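Local coordinates for protein Rubredoxin\:oxygen oxidoreductase (Desulfovibrio gigas, PDB 1E5D) that catalyses the four-electron reduction of dioxygen to two water molecules, using a diiron centre and flavin mononucleotide, at residues A37-D42 with S65-K70; I257-M262 with K268-L273. All blocks are in the same frame, centred on the assembly; numbering follows the deposited sequence.

Interaction 1: A37-D42 with S65-K70; sequences AYLVED and SVIDPK
Leu39 and Val66 meet tip to tip: the CD2 methyl of Leu39 comes within 3.6 Å of Val66 CB. With CG of Leu39 anti to the backbone N (chi1 -176°), the side chain is carried out toward the loop, and chi2 (64°) turns the CD2 branch onto it. There it also meets a second residue, Leu39 CD2 lying 4.1 Å from Ile67 CG2. One methyl thus serves two neighbouring loop residues, and both turn their CB toward the strand.

Glu41 makes a second, separate contact with Val66. Its chain slants across Val66, and the carboxylate rests on a methyl group, with Glu41 OE2 3.4 Å from Val66 CG1. No hydrogen bond joins the two segments; the contact is van der Waals throughout, and CA atoms stay well apart (Leu39 CA to Val66 CA 8.6 Å).

Further out, Glu41 OE1 has a weak hydrogen bond to His11 NE2, and His11 also packs on Val66, so the neighbouring strand 10-17 borders both partners. Farther along the loop, Pro69 opens a short 3-10 segment and packs on helix 56-64. Strand 33-40 is thereby joined to the loop between helix 56-64 and strand 74-77, a helix-to-strand connection packed against the mixed sheet of the metallo-beta-lactamase fold.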
loop_
_atom_site.group_PDB
_atom_site.type_symbol
_atom_site.label_atom_id
_atom_site.label_comp_id
_atom_site.label_asym_id
_atom_site.label_seq_id
_atom_site.Cartn_x
_atom_site.Cartn_y
_atom_site.Cartn_z
ATOM N N ALA A 37 12.481 -6.395 -29.753
ATOM C CA ALA A 37 12.661 -7.673 -30.424
ATOM C C ALA A 37 13.751 -7.459 -31.471
ATOM O O ALA A 37 13.978 -6.325 -31.910
ATOM C CB ALA A 37 11.376 -8.186 -31.032
ATOM N N TYR A 38 14.434 -8.540 -31.836
ATOM C CA TYR A 38 15.530 -8.390 -32.792
ATOM C C TYR A 38 15.372 -9.369 -33.947
ATOM O O TYR A 38 15.299 -10.583 -33.769
ATOM C CB TYR A 38 16.879 -8.548 -32.078
ATOM C CG TYR A 38 17.009 -7.498 -30.989
ATOM C CD1 TYR A 38 16.523 -7.770 -29.716
ATOM C CD2 TYR A 38 17.585 -6.259 -31.223
ATOM C CE1 TYR A 38 16.621 -6.832 -28.709
ATOM C CE2 TYR A 38 17.687 -5.312 -30.213
ATOM C CZ TYR A 38 17.201 -5.609 -28.960
ATOM O OH TYR A 38 17.284 -4.702 -27.931
ATOM N N LEU A 39 15.312 -8.774 -35.129
ATOM C CA LEU A 39 15.249 -9.463 -36.402
ATOM C C LEU A 39 16.653 -9.687 -36.962
ATOM O O LEU A 39 17.381 -8.723 -37.208
ATOM C CB LEU A 39 14.421 -8.638 -37.387
ATOM C CG LEU A 39 14.180 -9.289 -38.747
ATOM C CD1 LEU A 39 13.354 -10.554 -38.573
ATOM C CD2 LEU A 39 13.514 -8.314 -39.705
ATOM N N VAL A 40 17.031 -10.943 -37.150
ATOM C CA VAL A 40 18.331 -11.268 -37.726
ATOM C C VAL A 40 18.186 -11.917 -39.102
ATOM O O VAL A 40 17.655 -13.020 -39.247
ATOM C CB VAL A 40 19.142 -12.202 -36.810
ATOM C CG1 VAL A 40 20.485 -12.517 -37.451
ATOM C CG2 VAL A 40 19.317 -11.579 -35.437
ATOM N N GLU A 41 18.667 -11.201 -40.119
ATOM C CA GLU A 41 18.631 -11.699 -41.486
ATOM C C GLU A 41 19.767 -12.676 -41.777
ATOM O O GLU A 41 20.919 -12.243 -41.810
ATOM C CB GLU A 41 18.713 -10.532 -42.467
ATOM C CG GLU A 41 17.368 -9.833 -42.641
ATOM C CD GLU A 41 17.447 -8.700 -43.644
ATOM O OE1 GLU A 41 18.315 -7.813 -43.482
ATOM O OE2 GLU A 41 16.637 -8.707 -44.595
ATOM N N ASP A 42 19.416 -13.934 -41.969
ATOM C CA ASP A 42 20.277 -15.019 -42.410
ATOM C C ASP A 42 19.514 -15.902 -43.409
ATOM O O ASP A 42 18.410 -15.556 -43.845
ATOM C CB ASP A 42 20.792 -15.861 -41.252
ATOM C CG ASP A 42 22.150 -16.482 -41.500
ATOM O OD1 ASP A 42 22.579 -16.563 -42.670
ATOM O OD2 ASP A 42 22.807 -16.907 -40.528
ATOM N N SER A 65 9.209 -4.016 -42.568
ATOM C CA SER A 65 9.998 -2.932 -43.150
ATOM C C SER A 65 11.310 -3.467 -43.715
ATOM O O SER A 65 11.964 -2.854 -44.550
ATOM C CB SER A 65 10.293 -1.841 -42.119
ATOM O OG SER A 65 11.408 -2.193 -41.316
ATOM N N VAL A 66 11.657 -4.645 -43.217
ATOM C CA VAL A 66 12.881 -5.333 -43.586
ATOM C C VAL A 66 12.605 -6.493 -44.534
ATOM O O VAL A 66 13.352 -6.757 -45.469
ATOM C CB VAL A 66 13.579 -5.864 -42.316
ATOM C CG1 VAL A 66 14.846 -6.622 -42.676
ATOM C CG2 VAL A 66 13.885 -4.726 -41.352
ATOM N N ILE A 67 11.506 -7.185 -44.264
ATOM C CA ILE A 67 11.206 -8.449 -44.908
ATOM C C ILE A 67 9.769 -8.873 -44.670
ATOM O O ILE A 67 9.152 -8.480 -43.679
ATOM C CB ILE A 67 12.149 -9.545 -44.361
ATOM C CG1 ILE A 67 12.285 -10.746 -45.293
ATOM C CG2 ILE A 67 11.714 -9.960 -42.958
ATOM C CD1 ILE A 67 12.911 -11.973 -44.680
ATOM N N ASP A 68 9.212 -9.678 -45.567
ATOM C CA ASP A 68 7.870 -10.203 -45.350
ATOM C C ASP A 68 7.889 -11.166 -44.171
ATOM O O ASP A 68 8.678 -12.115 -44.177
ATOM C CB ASP A 68 7.325 -10.933 -46.581
ATOM C CG ASP A 68 5.814 -11.049 -46.531
ATOM O OD1 ASP A 68 5.272 -11.770 -45.671
ATOM O OD2 ASP A 68 5.152 -10.397 -47.365
ATOM N N PRO A 69 7.044 -10.924 -43.180
ATOM C CA PRO A 69 7.029 -11.769 -41.979
ATOM C C PRO A 69 6.971 -13.264 -42.278
ATOM O O PRO A 69 7.510 -14.050 -41.495
ATOM C CB PRO A 69 5.752 -11.310 -41.266
ATOM C CG PRO A 69 5.619 -9.882 -41.678
ATOM C CD PRO A 69 6.055 -9.840 -43.116
ATOM N N LYS A 70 6.345 -13.686 -43.369
ATOM C CA LYS A 70 6.209 -15.115 -43.668
ATOM C C LYS A 70 7.535 -15.737 -44.098
ATOM O O LYS A 70 7.619 -16.956 -44.266
ATOM C CB LYS A 70 5.141 -15.355 -44.737
ATOM C CG LYS A 70 5.647 -15.340 -46.163
ATOM C CD LYS A 70 5.052 -14.223 -46.997
ATOM C CE LYS A 70 4.835 -14.603 -48.448
ATOM N NZ LYS A 70 6.098 -14.765 -49.217
#

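Interaction 2: I257-M262 with K268-L273; sequences IFYDSM and KMARVL. With FMN (flavin mononucleotide), chain C.
Apolar contacts join the strand to the helix, beginning with Ile257, which touches two helix residues about one turn apart, Ala270 and Leu273. Its CG2 branch lies 4.2 Å from Ala270 CB. The other branch, carried by CG1 anti to the carbonyl carbon (chi1 -60°), slants across Leu273 and brings Ile257 CD1 within 3.8 Å of Leu273 CB. Tyr259 offers a ring face instead: the Ala270 methyl sits above the plane, offset toward the rim, with Ala270 CB 4.1 Å from Tyr259 CD1. The small Ala270 side chain is therefore shared by two strand residues. Phe342, of strand 338-345, packs on Ile257, Ala270 and Leu273 alike.

The short-segment axes approach to 9.3 Å and run antiparallel at 177°, as expected of the first strand and helix in the beta-alpha-beta unit 254-259, 265-279, 283-288 of this flavodoxin-like domain. The loop leaving the strand binds the FMN phosphate, the characteristic place for it in this fold.

No hydrogen bond joins strand to helix; residues 260-262 make theirs on the loop. Ser261 OG donates to FMN O1P at 2.7 Å, and Met262 N donates to FMN O2P at 2.7 Å, 148° at the hydrogen. Ser261 N, in turn, meets Asp260 OD1 at 2.7 Å from above the carboxylate plane. The same Asp260 oxygen forms a salt bridge with Lys290 and accepts from Trp288 NE1. Met262 also packs on His24 of the second subunit.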
loop_
_atom_site.group_PDB
_atom_site.type_symbol
_atom_site.label_atom_id
_atom_site.label_comp_id
_atom_site.label_asym_id
_atom_site.label_seq_id
_atom_site.Cartn_x
_atom_site.Cartn_y
_atom_site.Cartn_z
ATOM N N ILE A 257 15.545 6.867 5.176
ATOM C CA ILE A 257 14.533 6.838 6.218
ATOM C C ILE A 257 13.150 6.816 5.578
ATOM O O ILE A 257 12.783 7.707 4.806
ATOM C CB ILE A 257 14.652 8.060 7.138
ATOM C CG1 ILE A 257 15.994 8.180 7.859
ATOM C CG2 ILE A 257 13.494 8.087 8.121
ATOM C CD1 ILE A 257 16.297 9.581 8.354
ATOM N N PHE A 258 12.341 5.799 5.860
ATOM C CA PHE A 258 10.983 5.843 5.305
ATOM C C PHE A 258 10.018 5.575 6.454
ATOM O O PHE A 258 10.271 4.810 7.373
ATOM C CB PHE A 258 10.815 4.904 4.136
ATOM C CG PHE A 258 10.646 3.422 4.334
ATOM C CD1 PHE A 258 9.399 2.879 4.592
ATOM C CD2 PHE A 258 11.712 2.550 4.252
ATOM C CE1 PHE A 258 9.199 1.523 4.752
ATOM C CE2 PHE A 258 11.527 1.187 4.414
ATOM C CZ PHE A 258 10.269 0.659 4.668
ATOM N N TYR A 259 8.899 6.275 6.383
ATOM C CA TYR A 259 7.926 6.313 7.451
ATOM C C TYR A 259 6.561 6.614 6.843
ATOM O O TYR A 259 6.468 7.044 5.695
ATOM C CB TYR A 259 8.301 7.407 8.479
ATOM C CG TYR A 259 7.885 8.770 7.947
ATOM C CD1 TYR A 259 8.617 9.363 6.923
ATOM C CD2 TYR A 259 6.783 9.463 8.443
ATOM C CE1 TYR A 259 8.266 10.605 6.414
ATOM C CE2 TYR A 259 6.419 10.694 7.934
ATOM C CZ TYR A 259 7.166 11.265 6.916
ATOM O OH TYR A 259 6.787 12.494 6.432
ATOM N N ASP A 260 5.544 6.448 7.667
ATOM C CA ASP A 260 4.230 7.028 7.456
ATOM C C ASP A 260 3.756 7.538 8.813
ATOM O O ASP A 260 4.360 7.241 9.848
ATOM C CB ASP A 260 3.255 6.047 6.834
ATOM C CG ASP A 260 2.096 6.749 6.151
ATOM O OD1 ASP A 260 2.026 7.995 6.233
ATOM O OD2 ASP A 260 1.254 6.065 5.547
ATOM N N SER A 261 2.696 8.332 8.819
ATOM C CA SER A 261 2.287 8.984 10.065
ATOM C C SER A 261 0.870 9.510 9.941
ATOM O O SER A 261 0.425 9.824 8.832
ATOM C CB SER A 261 3.263 10.113 10.368
ATOM O OG SER A 261 2.914 10.776 11.570
ATOM N N MET A 262 0.141 9.609 11.047
ATOM C CA MET A 262 -1.196 10.200 10.936
ATOM C C MET A 262 -1.181 11.624 11.477
ATOM O O MET A 262 -1.706 12.514 10.815
ATOM C CB MET A 262 -2.259 9.364 11.656
ATOM C CG MET A 262 -2.214 7.900 11.249
ATOM S SD MET A 262 -3.149 6.817 12.340
ATOM C CE MET A 262 -1.916 6.477 13.604
ATOM N N LYS A 268 8.050 14.042 12.742
ATOM C CA LYS A 268 9.011 14.851 13.482
ATOM C C LYS A 268 10.234 14.043 13.904
ATOM O O LYS A 268 11.380 14.457 13.734
ATOM C CB LYS A 268 8.339 15.472 14.713
ATOM C CG LYS A 268 7.357 16.570 14.341
ATOM C CD LYS A 268 6.584 17.078 15.542
ATOM C CE LYS A 268 5.223 17.624 15.134
ATOM N NZ LYS A 268 4.763 18.692 16.066
ATOM N N MET A 269 9.979 12.864 14.464
ATOM C CA MET A 269 11.060 11.933 14.760
ATOM C C MET A 269 11.878 11.699 13.496
ATOM O O MET A 269 13.104 11.791 13.504
ATOM C CB MET A 269 10.465 10.644 15.330
ATOM C CG MET A 269 9.612 10.887 16.573
ATOM S SD MET A 269 8.770 9.400 17.147
ATOM C CE MET A 269 10.152 8.417 17.708
ATOM N N ALA A 270 11.210 11.418 12.371
ATOM C CA ALA A 270 11.927 11.197 11.121
ATOM C C ALA A 270 12.757 12.410 10.725
ATOM O O ALA A 270 13.919 12.291 10.329
ATOM C CB ALA A 270 10.961 10.858 9.999
ATOM N N ARG A 271 12.160 13.598 10.828
ATOM C CA ARG A 271 12.913 14.799 10.451
ATOM C C ARG A 271 14.135 14.955 11.343
ATOM O O ARG A 271 15.226 15.310 10.903
ATOM C CB ARG A 271 12.032 16.043 10.532
ATOM C CG ARG A 271 10.896 16.062 9.513
ATOM C CD ARG A 271 9.989 17.259 9.774
ATOM N NE ARG A 271 10.645 18.495 9.351
ATOM C CZ ARG A 271 10.942 18.744 8.079
ATOM N NH1 ARG A 271 10.647 17.865 7.129
ATOM N NH2 ARG A 271 11.537 19.883 7.764
ATOM N N VAL A 272 13.968 14.668 12.636
ATOM C CA VAL A 272 15.123 14.782 13.519
ATOM C C VAL A 272 16.208 13.792 13.107
ATOM O O VAL A 272 17.377 14.156 12.998
ATOM C CB VAL A 272 14.760 14.551 14.994
ATOM C CG1 VAL A 272 16.005 14.156 15.773
ATOM C CG2 VAL A 272 14.115 15.797 15.585
ATOM N N LEU A 273 15.794 12.546 12.879
ATOM C CA LEU A 273 16.727 11.515 12.441
ATOM C C LEU A 273 17.502 12.003 11.223
ATOM O O LEU A 273 18.722 11.862 11.176
ATOM C CB LEU A 273 16.014 10.200 12.117
ATOM C CG LEU A 273 15.703 9.300 13.316
ATOM C CD1 LEU A 273 14.887 8.080 12.909
ATOM C CD2 LEU A 273 16.992 8.866 14.005
HETATM N N1 FMN C . -1.789 3.658 19.650
HETATM C C2 FMN C . -1.586 2.489 20.242
HETATM O O2 FMN C . -0.901 2.370 21.222
HETATM N N3 FMN C . -2.164 1.291 19.743
HETATM C C4 FMN C . -3.240 1.347 18.876
HETATM O O4 FMN C . -3.680 0.293 18.455
HETATM C C4A FMN C . -3.503 2.637 18.256
HETATM N N5 FMN C . -4.269 2.719 17.143
HETATM C C5A FMN C . -4.723 3.975 16.816
HETATM C C6 FMN C . -5.634 4.079 15.734
HETATM C C7 FMN C . -5.940 5.297 15.176
HETATM C C7M FMN C . -6.664 5.350 13.858
HETATM C C8 FMN C . -5.293 6.497 15.671
HETATM C C8M FMN C . -5.782 7.856 15.225
HETATM C C9 FMN C . -4.555 6.420 16.861
HETATM C C9A FMN C . -4.112 5.167 17.292
HETATM N N10 FMN C . -3.055 4.996 18.238
HETATM C C10 FMN C . -2.796 3.804 18.763
HETATM C "C1'" FMN C . -2.441 6.228 18.789
HETATM C "C2'" FMN C . -1.321 6.754 17.855
HETATM O "O2'" FMN C . -0.293 5.779 17.727
HETATM C "C3'" FMN C . -0.783 8.002 18.536
HETATM O "O3'" FMN C . -1.721 9.039 18.261
HETATM C "C4'" FMN C . 0.579 8.402 17.964
HETATM O "O4'" FMN C . 1.043 9.601 18.606
HETATM C "C5'" FMN C . 0.397 8.611 16.476
HETATM O "O5'" FMN C . 1.771 9.047 15.851
HETATM P P FMN C . 1.825 9.887 14.581
HETATM O O1P FMN C . 3.219 9.666 13.990
HETATM O O2P FMN C . 0.761 9.620 13.722
HETATM O O3P FMN C . 1.699 11.298 14.931
#

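In the fold
Interaction 1 lies in the beta-lactamase-like part of the chain and interaction 2 in the flavodoxin-like part, on opposite sides of the chain's centre, with nearest atoms about 33 Å apart and no shared elements. Each sets a strand of a sheet against what lies over it, but interaction 2 is buried, with a helix running antiparallel to the strand, whereas interaction 1 is partly buried and meets an irregular loop. Their buried areas are nearly equal, 177 Å² in interaction 1 and 178 Å² in interaction 2, and neither has a hydrogen bond across its segments. A carboxylate joins the aliphatic contacts in 37-42 with 65-70; in 257-262 with 268-273 the contacts are apolar, and polar bonding passes to the FMN phosphate.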